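Fe(2+) transporter FeoB (Escherichia coli, PDB 3I8S) binds and slowly hydrolyses GTP in its cytosolic N-terminal domain, probably coupling nucleotide binding to channel opening and uptake of ferrous iron across the inner membrane. Local coordinates at residues T17-F20 with N21-G25; S96-E99 with R100-L104; Q224-D227 with A228-R232. One frame throughout, in Å; residues are numbered along the deposited sequence.

Contact 1: T17-F20 with N21-G25; sequences TTLF and NQLTG
T24 folds back on F20 one turn earlier in helix 16-24. Its hydroxyl and its methyl both meet the phenylalanine. T24 OG1 donates a hydrogen bond to F20 O at 2.9 Å. The donor stands above the carbonyl plane, 41° out of it. T24 N gives the same oxygen a backbone bond of 3.1 Å, so two donors from one residue grip F20 O. The methyl T24 CG2 sits over the face of the F20 ring, 4.2 Å from its centroid, as a CH-pi contact. T24 OG1 lies over a face nearer the rim, 3.7 Å from F20 CE2. The chi1 of T24, 67°, sets OG1 between the backbone N and the carbonyl carbon, within bonding distance of F20 O. F20 CG is anti to its own N (chi1 -179°), which carries the ring alongside the next turn.

L19 and L23 form the apolar pair of the same turn. Their CD1 methyls are 3.8 Å apart, and the two side chains pass at a slant. At the N-terminal end, the methyl T17 CG2 lies beside N21 ND2, with both side chains pointing the same way. N21 OD1 takes a bond from Q28.

Backbone bonds from N21, Q22 and L23 to T17, T18 and L19 hold these turns in regular alpha-helical form. After T24 the chain leaves the helix at G25, whose positive phi favours glycine.

T17 is the last residue of the GTP-binding P-loop and already lies in helix 16-24, whose first turn the loop runs into. F20, L23 and T24 pack on L54 of strand 51-56, while F20 and L23 also touch K41 and F45 of strand 39-46. L19, Q22 and L23 meet I156 of helix 154-164.

Contact 2: S96-E99 with R100-L104; sequences SNLE and RNLYL
R100 CB lies 3.6 Å from N97 O. N101 comes next and meets the same oxygen twice. N101 N donates to N97 O at 2.9 Å in a nearly straight bond of 161°. N101 ND2 adds a weak bond to it, bent to 125°. Placing CG beside the backbone N (chi1 -80°) brings this amide back over N97. The other end of the amide, OD1, accepts from D94 N, and N97 ND2 bonds to the D94 carboxylate.

L102 N bonds to L98 O at 2.8 Å. Its side chain slants across L98, with L102 CG 3.8 Å from L98 CD1. L98 also packs on V259 of helix 240-259. With an alanine in place of L98, the L102 side chain would probably lose its partner and a gap would open toward V259. Y103 turns from this pair to stack on Y249, and its hydroxyl bonds to R248.

This is the first turn of helix 98-111, within the beta-alpha-beta unit of strands 88-94 and 115-120. N97 holds the N-cap position, but its side chain makes no capping bond. The chemistry is divided: asparagines tie the helix start to the end of strand 88-94, and leucines supply its apolar packing.

Contact 3: Q224-D227 with A228-R232; sequences QHLD and AALAR
L226 and L230 make the close apolar part of this helical turn. L226 CG lies 4.0 Å from L230 CD1, and the two side chains meet at an angle. L226 has CG anti to its backbone N (chi1 176°). L230 has CG beside its backbone N (chi1 -74°). These different settings bring the two branched ends together. Under them, L230 N donates to L226 O at 2.8 Å, in a straight bond of 166°. A229 is also buried here, and A229 CB is 3.5 Å from L226 O.

The turn opens helix 226-236 in the helical domain that is characteristic of the FeoB cytosolic region. L226 packs on M208 and L209 of helix 198-210 and on L188 of helix 179-191. A229 reaches L209 and E184 on the same two helices. The leucine and the alanine thus face their neighbours within a helical bundle.

The other side is looser and carries water. D227, A228 and A231 are exposed there, and A231 N bonds to D227 O with little side-chain contact. One water takes a hydrogen bond from A228 N at 2.9 Å and gives one to Q224 O. It thereby bridges the amide of the first turn to the segment before the helix.

A second water lies at the flank toward helix 179-191. It donates to H225 O at 2.6 Å, an oxygen that also accepts from A229 N. That water accepts in turn from R232 NH2 at 2.8 Å, lying at the edge of the guanidinium and in its plane. One face of the guanidinium lies over the backbone at A228 O and A229 CA. R232 NE forms a salt bridge to E184 of helix 179-191, a second hold on the arginine beside the one through water.

Overall arrangement
Contacts 1 and 2 both belong to the G domain, and contact 3 to the helical domain. Contact 1 holds T17 of the GTP site. In the conformer given, the T18 side chain is about 5 Å from that of N120, another GTP-binding residue. Contact 2 approaches the same site from another helix: the side chains of N101 and N11 are about 4 Å apart. The centres of contacts 1 and 2 are about 21 Å apart, their nearest atoms about 11 Å. Contact 3 is remote from the nucleotide site, its centre about 45 Å from that of contact 1 and about 32 Å from that of contact 2.

Contact 1: T17-F20 with N21-G25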
ATOM      1  N   THR A  17      -1.904 -15.219  -0.383  1.00 27.28           N
ATOM      2  CA  THR A  17      -2.844 -16.267  -0.103  1.00 27.47           C
ATOM      3  C   THR A  17      -2.309 -17.306   0.880  1.00 27.11           C
ATOM      4  O   THR A  17      -3.042 -17.749   1.766  1.00 26.76           O
ATOM      5  CB  THR A  17      -3.303 -16.959  -1.372  1.00 28.10           C
ATOM      6  OG1 THR A  17      -3.952 -15.969  -2.165  1.00 32.71           O
ATOM      7  CG2 THR A  17      -4.231 -18.091  -1.073  1.00 29.74           C
ATOM      8  N   THR A  18      -1.056 -17.717   0.701  1.00 26.27           N
ATOM      9  CA  THR A  18      -0.500 -18.714   1.615  0.50 26.37           C
ATOM     10  C   THR A  18      -0.354 -18.125   3.025  1.00 25.08           C
ATOM     11  O   THR A  18      -0.644 -18.849   4.004  1.00 24.26           O
ATOM     12  CB  THR A  18       0.828 -19.274   1.139  0.50 26.57           C
ATOM     13  OG1 THR A  18       1.748 -18.191   0.980  0.50 29.60           O
ATOM     14  CG2 THR A  18       0.635 -20.045  -0.198  0.50 26.45           C
ATOM     15  N   LEU A  19       0.045 -16.859   3.125  1.00 25.35           N
ATOM     16  CA  LEU A  19       0.146 -16.168   4.429  1.00 24.92           C
ATOM     17  C   LEU A  19      -1.231 -16.113   5.106  1.00 24.57           C
ATOM     18  O   LEU A  19      -1.369 -16.370   6.300  1.00 24.78           O
ATOM     19  CB  LEU A  19       0.771 -14.769   4.333  1.00 25.23           C
ATOM     20  CG  LEU A  19       0.949 -14.029   5.673  1.00 25.26           C
ATOM     21  CD1 LEU A  19       1.687 -14.952   6.745  1.00 24.29           C
ATOM     22  CD2 LEU A  19       1.672 -12.680   5.462  1.00 25.76           C
ATOM     23  N   PHE A  20      -2.234 -15.749   4.332  1.00 24.31           N
ATOM     24  CA  PHE A  20      -3.610 -15.695   4.830  1.00 24.68           C
ATOM     25  C   PHE A  20      -3.991 -17.039   5.435  1.00 24.83           C
ATOM     26  O   PHE A  20      -4.469 -17.098   6.567  1.00 25.66           O
ATOM     27  CB  PHE A  20      -4.592 -15.352   3.697  1.00 23.94           C
ATOM     28  CG  PHE A  20      -5.999 -15.265   4.161  1.00 23.87           C
ATOM     29  CD1 PHE A  20      -6.438 -14.127   4.852  1.00 23.83           C
ATOM     30  CD2 PHE A  20      -6.861 -16.313   4.004  1.00 24.05           C
ATOM     31  CE1 PHE A  20      -7.730 -14.042   5.326  1.00 22.11           C
ATOM     32  CE2 PHE A  20      -8.190 -16.229   4.483  1.00 25.56           C
ATOM     33  CZ  PHE A  20      -8.607 -15.073   5.155  1.00 22.65           C
ATOM     34  N   ASN A  21      -3.772 -18.104   4.672  1.00 24.75           N
ATOM     35  CA  ASN A  21      -4.117 -19.448   5.105  1.00 25.78           C
ATOM     36  C   ASN A  21      -3.323 -19.895   6.338  1.00 25.33           C
ATOM     37  O   ASN A  21      -3.864 -20.534   7.237  1.00 25.60           O
ATOM     38  CB  ASN A  21      -3.938 -20.421   3.942  1.00 25.69           C
ATOM     39  CG  ASN A  21      -5.017 -20.277   2.917  1.00 27.43           C
ATOM     40  OD1 ASN A  21      -6.118 -19.822   3.234  1.00 26.86           O
ATOM     41  ND2 ASN A  21      -4.731 -20.696   1.672  1.00 28.44           N
ATOM     42  N   GLN A  22      -2.053 -19.517   6.388  1.00 25.47           N
ATOM     43  CA  GLN A  22      -1.193 -19.849   7.519  1.00 26.70           C
ATOM     44  C   GLN A  22      -1.657 -19.162   8.794  1.00 26.33           C
ATOM     45  O   GLN A  22      -1.648 -19.760   9.864  1.00 28.08           O
ATOM     46  CB  GLN A  22       0.237 -19.425   7.215  1.00 27.22           C
ATOM     47  CG  GLN A  22       0.911 -20.367   6.264  1.00 28.22           C
ATOM     48  CD  GLN A  22       2.273 -19.913   5.820  1.00 29.83           C
ATOM     49  OE1 GLN A  22       2.669 -18.762   6.006  1.00 35.19           O
ATOM     50  NE2 GLN A  22       2.992 -20.818   5.173  1.00 37.18           N
ATOM     51  N   LEU A  23      -2.069 -17.914   8.684  1.00 25.01           N
ATOM     52  CA  LEU A  23      -2.459 -17.113   9.862  1.00 24.67           C
ATOM     53  C   LEU A  23      -3.813 -17.557  10.416  1.00 24.63           C
ATOM     54  O   LEU A  23      -4.007 -17.673  11.614  1.00 24.05           O
ATOM     55  CB  LEU A  23      -2.489 -15.650   9.488  1.00 23.61           C
ATOM     56  CG  LEU A  23      -1.106 -14.996   9.415  1.00 24.07           C
ATOM     57  CD1 LEU A  23      -1.248 -13.611   8.837  1.00 22.38           C
ATOM     58  CD2 LEU A  23      -0.496 -14.967  10.821  1.00 24.85           C
ATOM     59  N   THR A  24      -4.735 -17.861   9.518  1.00 23.46           N
ATOM     60  CA  THR A  24      -6.137 -18.043   9.884  1.00 25.05           C
ATOM     61  C   THR A  24      -6.563 -19.500  10.002  1.00 26.24           C
ATOM     62  O   THR A  24      -7.573 -19.778  10.633  1.00 26.78           O
ATOM     63  CB  THR A  24      -7.096 -17.315   8.896  1.00 25.77           C
ATOM     64  OG1 THR A  24      -7.045 -17.927   7.582  1.00 26.64           O
ATOM     65  CG2 THR A  24      -6.734 -15.846   8.818  1.00 24.77           C
ATOM     66  N   GLY A  25      -5.832 -20.431   9.390  1.00 26.01           N
ATOM     67  CA  GLY A  25      -6.191 -21.841   9.446  1.00 26.00           C
ATOM     68  C   GLY A  25      -7.620 -22.079   8.974  1.00 26.55           C
ATOM     69  O   GLY A  25      -8.019 -21.584   7.917  1.00 25.99           O
TER

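Contact 2: S96-E99 with R100-L104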
ATOM      1  N   SER A  96      11.669 -11.197  -4.571  1.00 21.53           N
ATOM      2  CA  SER A  96      12.276 -11.537  -5.840  1.00 22.08           C
ATOM      3  C   SER A  96      11.860 -10.581  -6.957  1.00 21.49           C
ATOM      4  O   SER A  96      12.391 -10.667  -8.062  1.00 21.43           O
ATOM      5  CB  SER A  96      11.966 -12.979  -6.243  1.00 22.46           C
ATOM      6  OG  SER A  96      10.628 -13.185  -6.587  1.00 22.64           O
ATOM      7  N   ASN A  97      10.921  -9.696  -6.635  1.00 21.48           N
ATOM      8  CA  ASN A  97      10.366  -8.688  -7.534  1.00 22.19           C
ATOM      9  C   ASN A  97      10.106  -7.394  -6.765  1.00 21.87           C
ATOM     10  O   ASN A  97       9.070  -6.731  -6.920  1.00 21.26           O
ATOM     11  CB  ASN A  97       9.096  -9.209  -8.224  1.00 22.81           C
ATOM     12  CG  ASN A  97       9.395 -10.345  -9.206  1.00 25.86           C
ATOM     13  OD1 ASN A  97       9.984 -10.126 -10.302  1.00 30.64           O
ATOM     14  ND2 ASN A  97       8.989 -11.578  -8.841  1.00 27.11           N
ATOM     15  N   LEU A  98      11.102  -7.018  -5.969  1.00 22.08           N
ATOM     16  CA  LEU A  98      10.969  -5.901  -5.057  1.00 22.15           C
ATOM     17  C   LEU A  98      10.553  -4.585  -5.709  1.00 21.87           C
ATOM     18  O   LEU A  98       9.624  -3.935  -5.230  1.00 21.96           O
ATOM     19  CB  LEU A  98      12.298  -5.713  -4.315  1.00 22.10           C
ATOM     20  CG  LEU A  98      12.264  -4.670  -3.203  1.00 22.30           C
ATOM     21  CD1 LEU A  98      11.230  -4.978  -2.117  1.00 23.32           C
ATOM     22  CD2 LEU A  98      13.690  -4.501  -2.627  1.00 23.34           C
ATOM     23  N   GLU A  99      11.252  -4.184  -6.775  1.00 22.84           N
ATOM     24  CA  GLU A  99      11.038  -2.871  -7.410  1.00 23.56           C
ATOM     25  C   GLU A  99       9.584  -2.762  -7.887  1.00 22.95           C
ATOM     26  O   GLU A  99       8.866  -1.804  -7.579  1.00 23.43           O
ATOM     27  CB  GLU A  99      12.056  -2.595  -8.536  1.00 24.08           C
ATOM     28  CG  GLU A  99      11.909  -1.200  -9.179  1.00 25.88           C
ATOM     29  CD  GLU A  99      13.197  -0.609  -9.776  1.00 28.33           C
ATOM     30  OE1 GLU A  99      14.286  -1.241  -9.709  1.00 34.64           O
ATOM     31  OE2 GLU A  99      13.108   0.506 -10.334  1.00 33.66           O
ATOM     32  N   ARG A 100       9.128  -3.819  -8.558  1.00 21.63           N
ATOM     33  CA  ARG A 100       7.742  -3.921  -9.021  0.50 22.37           C
ATOM     34  C   ARG A 100       6.765  -3.860  -7.854  1.00 21.65           C
ATOM     35  O   ARG A 100       5.750  -3.108  -7.866  1.00 22.40           O
ATOM     36  CB  ARG A 100       7.516  -5.248  -9.775  0.50 22.58           C
ATOM     37  CG  ARG A 100       6.045  -5.456 -10.224  0.50 22.77           C
ATOM     38  CD  ARG A 100       5.906  -6.531 -11.253  0.50 23.02           C
ATOM     39  NE  ARG A 100       4.634  -6.455 -11.978  0.50 24.17           N
ATOM     40  CZ  ARG A 100       4.491  -6.691 -13.291  0.50 25.50           C
ATOM     41  NH1 ARG A 100       5.532  -6.972 -14.072  0.50 23.82           N
ATOM     42  NH2 ARG A 100       3.281  -6.624 -13.848  0.50 25.86           N
ATOM     43  N   ASN A 101       7.039  -4.670  -6.843  1.00 20.57           N
ATOM     44  CA  ASN A 101       6.119  -4.772  -5.711  1.00 20.69           C
ATOM     45  C   ASN A 101       6.020  -3.493  -4.883  1.00 19.61           C
ATOM     46  O   ASN A 101       4.977  -3.232  -4.247  1.00 20.74           O
ATOM     47  CB  ASN A 101       6.494  -5.930  -4.770  1.00 21.05           C
ATOM     48  CG  ASN A 101       6.020  -7.292  -5.279  1.00 18.02           C
ATOM     49  OD1 ASN A 101       5.343  -8.019  -4.551  1.00 23.76           O
ATOM     50  ND2 ASN A 101       6.366  -7.645  -6.538  1.00 21.59           N
ATOM     51  N   LEU A 102       7.092  -2.692  -4.875  1.00 20.43           N
ATOM     52  CA  LEU A 102       7.103  -1.505  -4.054  1.00 20.21           C
ATOM     53  C   LEU A 102       6.171  -0.374  -4.577  1.00 20.35           C
ATOM     54  O   LEU A 102       5.944   0.614  -3.873  1.00 21.50           O
ATOM     55  CB  LEU A 102       8.538  -0.977  -3.861  1.00 20.82           C
ATOM     56  CG  LEU A 102       9.375  -1.727  -2.800  1.00 21.63           C
ATOM     57  CD1 LEU A 102      10.832  -1.121  -2.790  1.00 22.58           C
ATOM     58  CD2 LEU A 102       8.718  -1.674  -1.426  1.00 25.01           C
ATOM     59  N   TYR A 103       5.692  -0.473  -5.812  1.00 20.93           N
ATOM     60  CA  TYR A 103       4.789   0.594  -6.305  1.00 20.96           C
ATOM     61  C   TYR A 103       3.553   0.661  -5.397  1.00 22.26           C
ATOM     62  O   TYR A 103       3.149   1.725  -4.909  1.00 20.11           O
ATOM     63  CB  TYR A 103       4.436   0.389  -7.753  1.00 20.91           C
ATOM     64  CG  TYR A 103       3.762   1.598  -8.348  1.00 22.67           C
ATOM     65  CD1 TYR A 103       4.518   2.658  -8.812  1.00 22.33           C
ATOM     66  CD2 TYR A 103       2.364   1.705  -8.392  1.00 24.72           C
ATOM     67  CE1 TYR A 103       3.923   3.783  -9.330  1.00 21.07           C
ATOM     68  CE2 TYR A 103       1.750   2.827  -8.925  1.00 23.34           C
ATOM     69  CZ  TYR A 103       2.554   3.876  -9.376  1.00 23.33           C
ATOM     70  OH  TYR A 103       1.982   4.993  -9.910  1.00 24.39           O
ATOM     71  N   LEU A 104       2.947  -0.494  -5.161  1.00 21.05           N
ATOM     72  CA  LEU A 104       1.818  -0.594  -4.240  1.00 21.80           C
ATOM     73  C   LEU A 104       2.166  -0.111  -2.825  1.00 21.05           C
ATOM     74  O   LEU A 104       1.480   0.687  -2.243  1.00 21.50           O
ATOM     75  CB  LEU A 104       1.336  -2.042  -4.163  1.00 20.50           C
ATOM     76  CG  LEU A 104       0.129  -2.303  -3.249  1.00 22.90           C
ATOM     77  CD1 LEU A 104      -1.122  -1.471  -3.595  1.00 24.59           C
ATOM     78  CD2 LEU A 104      -0.217  -3.849  -3.319  1.00 22.80           C
TER

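Contact 3: Q224-D227 with A228-R232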
ATOM      1  N   GLN A 224     -14.752  19.636  -9.711  1.00 30.13           N
ATOM      2  CA  GLN A 224     -15.054  20.833 -10.496  1.00 29.93           C
ATOM      3  C   GLN A 224     -13.860  21.782 -10.767  1.00 29.33           C
ATOM      4  O   GLN A 224     -13.948  22.685 -11.604  1.00 28.30           O
ATOM      5  CB  GLN A 224     -16.190  21.614  -9.806  1.00 30.98           C
ATOM      6  CG  GLN A 224     -17.566  21.098 -10.147  1.00 33.86           C
ATOM      7  CD  GLN A 224     -18.088  21.637 -11.490  1.00 39.31           C
ATOM      8  OE1 GLN A 224     -17.481  21.410 -12.549  1.00 42.58           O
ATOM      9  NE2 GLN A 224     -19.221  22.353 -11.446  1.00 41.36           N
ATOM     10  N   HIS A 225     -12.752  21.572 -10.053  1.00 28.18           N
ATOM     11  CA  HIS A 225     -11.602  22.473 -10.111  1.00 27.32           C
ATOM     12  C   HIS A 225     -10.415  21.827 -10.814  1.00 25.94           C
ATOM     13  O   HIS A 225      -9.381  22.477 -11.019  1.00 24.52           O
ATOM     14  CB  HIS A 225     -11.222  22.885  -8.683  1.00 28.30           C
ATOM     15  CG  HIS A 225     -12.306  23.638  -7.989  1.00 30.39           C
ATOM     16  ND1 HIS A 225     -12.525  24.987  -8.192  1.00 32.98           N
ATOM     17  CD2 HIS A 225     -13.277  23.218  -7.150  1.00 30.81           C
ATOM     18  CE1 HIS A 225     -13.575  25.362  -7.481  1.00 33.29           C
ATOM     19  NE2 HIS A 225     -14.045  24.307  -6.839  1.00 31.86           N
ATOM     20  N   LEU A 226     -10.604  20.568 -11.220  1.00 24.50           N
ATOM     21  CA  LEU A 226      -9.536  19.742 -11.768  1.00 24.55           C
ATOM     22  C   LEU A 226      -9.082  20.218 -13.149  1.00 23.71           C
ATOM     23  O   LEU A 226      -7.894  20.318 -13.412  1.00 22.17           O
ATOM     24  CB  LEU A 226      -9.976  18.267 -11.794  1.00 24.28           C
ATOM     25  CG  LEU A 226      -8.974  17.329 -12.441  1.00 24.74           C
ATOM     26  CD1 LEU A 226      -7.686  17.352 -11.655  1.00 22.26           C
ATOM     27  CD2 LEU A 226      -9.559  15.925 -12.578  1.00 24.65           C
ATOM     28  N   ASP A 227     -10.010  20.583 -14.019  1.00 23.37           N
ATOM     29  CA  ASP A 227      -9.614  21.097 -15.344  1.00 24.14           C
ATOM     30  C   ASP A 227      -8.751  22.370 -15.272  1.00 23.82           C
ATOM     31  O   ASP A 227      -7.768  22.508 -16.015  1.00 22.90           O
ATOM     32  CB  ASP A 227     -10.850  21.351 -16.238  1.00 24.80           C
ATOM     33  CG  ASP A 227     -11.502  20.050 -16.712  1.00 27.27           C
ATOM     34  OD1 ASP A 227     -10.960  18.963 -16.368  1.00 32.37           O
ATOM     35  OD2 ASP A 227     -12.539  20.117 -17.433  1.00 29.94           O
ATOM     36  N   ALA A 228      -9.129  23.288 -14.381  1.00 23.48           N
ATOM     37  CA  ALA A 228      -8.377  24.518 -14.197  1.00 23.07           C
ATOM     38  C   ALA A 228      -7.009  24.201 -13.648  1.00 22.31           C
ATOM     39  O   ALA A 228      -6.008  24.781 -14.109  1.00 23.02           O
ATOM     40  CB  ALA A 228      -9.115  25.479 -13.288  1.00 23.12           C
ATOM     41  N   ALA A 229      -6.944  23.239 -12.717  1.00 21.51           N
ATOM     42  CA  ALA A 229      -5.661  22.821 -12.144  1.00 21.71           C
ATOM     43  C   ALA A 229      -4.753  22.209 -13.219  1.00 21.08           C
ATOM     44  O   ALA A 229      -3.579  22.558 -13.310  1.00 19.48           O
ATOM     45  CB  ALA A 229      -5.859  21.821 -11.002  1.00 20.98           C
ATOM     46  N   LEU A 230      -5.305  21.314 -14.041  1.00 21.23           N
ATOM     47  CA  LEU A 230      -4.500  20.705 -15.102  1.00 22.12           C
ATOM     48  C   LEU A 230      -3.996  21.691 -16.132  1.00 21.35           C
ATOM     49  O   LEU A 230      -2.885  21.531 -16.625  1.00 21.86           O
ATOM     50  CB  LEU A 230      -5.223  19.565 -15.803  1.00 22.14           C
ATOM     51  CG  LEU A 230      -5.299  18.307 -14.956  1.00 24.44           C
ATOM     52  CD1 LEU A 230      -6.428  17.417 -15.522  1.00 27.55           C
ATOM     53  CD2 LEU A 230      -3.914  17.577 -14.938  1.00 26.52           C
ATOM     54  N   ALA A 231      -4.786  22.713 -16.434  1.00 21.71           N
ATOM     55  CA  ALA A 231      -4.408  23.756 -17.384  1.00 21.91           C
ATOM     56  C   ALA A 231      -3.184  24.520 -16.906  1.00 21.92           C
ATOM     57  O   ALA A 231      -2.207  24.688 -17.647  1.00 21.00           O
ATOM     58  CB  ALA A 231      -5.568  24.712 -17.618  1.00 22.60           C
ATOM     59  N   ARG A 232      -3.219  24.940 -15.646  1.00 21.55           N
ATOM     60  CA  ARG A 232      -2.071  25.565 -15.024  1.00 22.52           C
ATOM     61  C   ARG A 232      -0.823  24.663 -15.098  1.00 21.56           C
ATOM     62  O   ARG A 232       0.278  25.108 -15.488  1.00 22.23           O
ATOM     63  CB  ARG A 232      -2.394  25.920 -13.579  1.00 22.24           C
ATOM     64  CG  ARG A 232      -3.419  27.024 -13.460  1.00 24.20           C
ATOM     65  CD  ARG A 232      -3.466  27.616 -12.061  1.00 24.25           C
ATOM     66  NE  ARG A 232      -4.101  26.698 -11.116  1.00 24.34           N
ATOM     67  CZ  ARG A 232      -5.420  26.558 -10.963  1.00 26.06           C
ATOM     68  NH1 ARG A 232      -6.290  27.262 -11.678  1.00 24.79           N
ATOM     69  NH2 ARG A 232      -5.888  25.693 -10.090  1.00 25.25           N
TER
HETATM   70  O   HOH W   1     -11.930  23.326 -13.475  1.00 25.25           O
HETATM   71  O   HOH W   2      -8.506  24.599  -9.899  1.00 26.51           O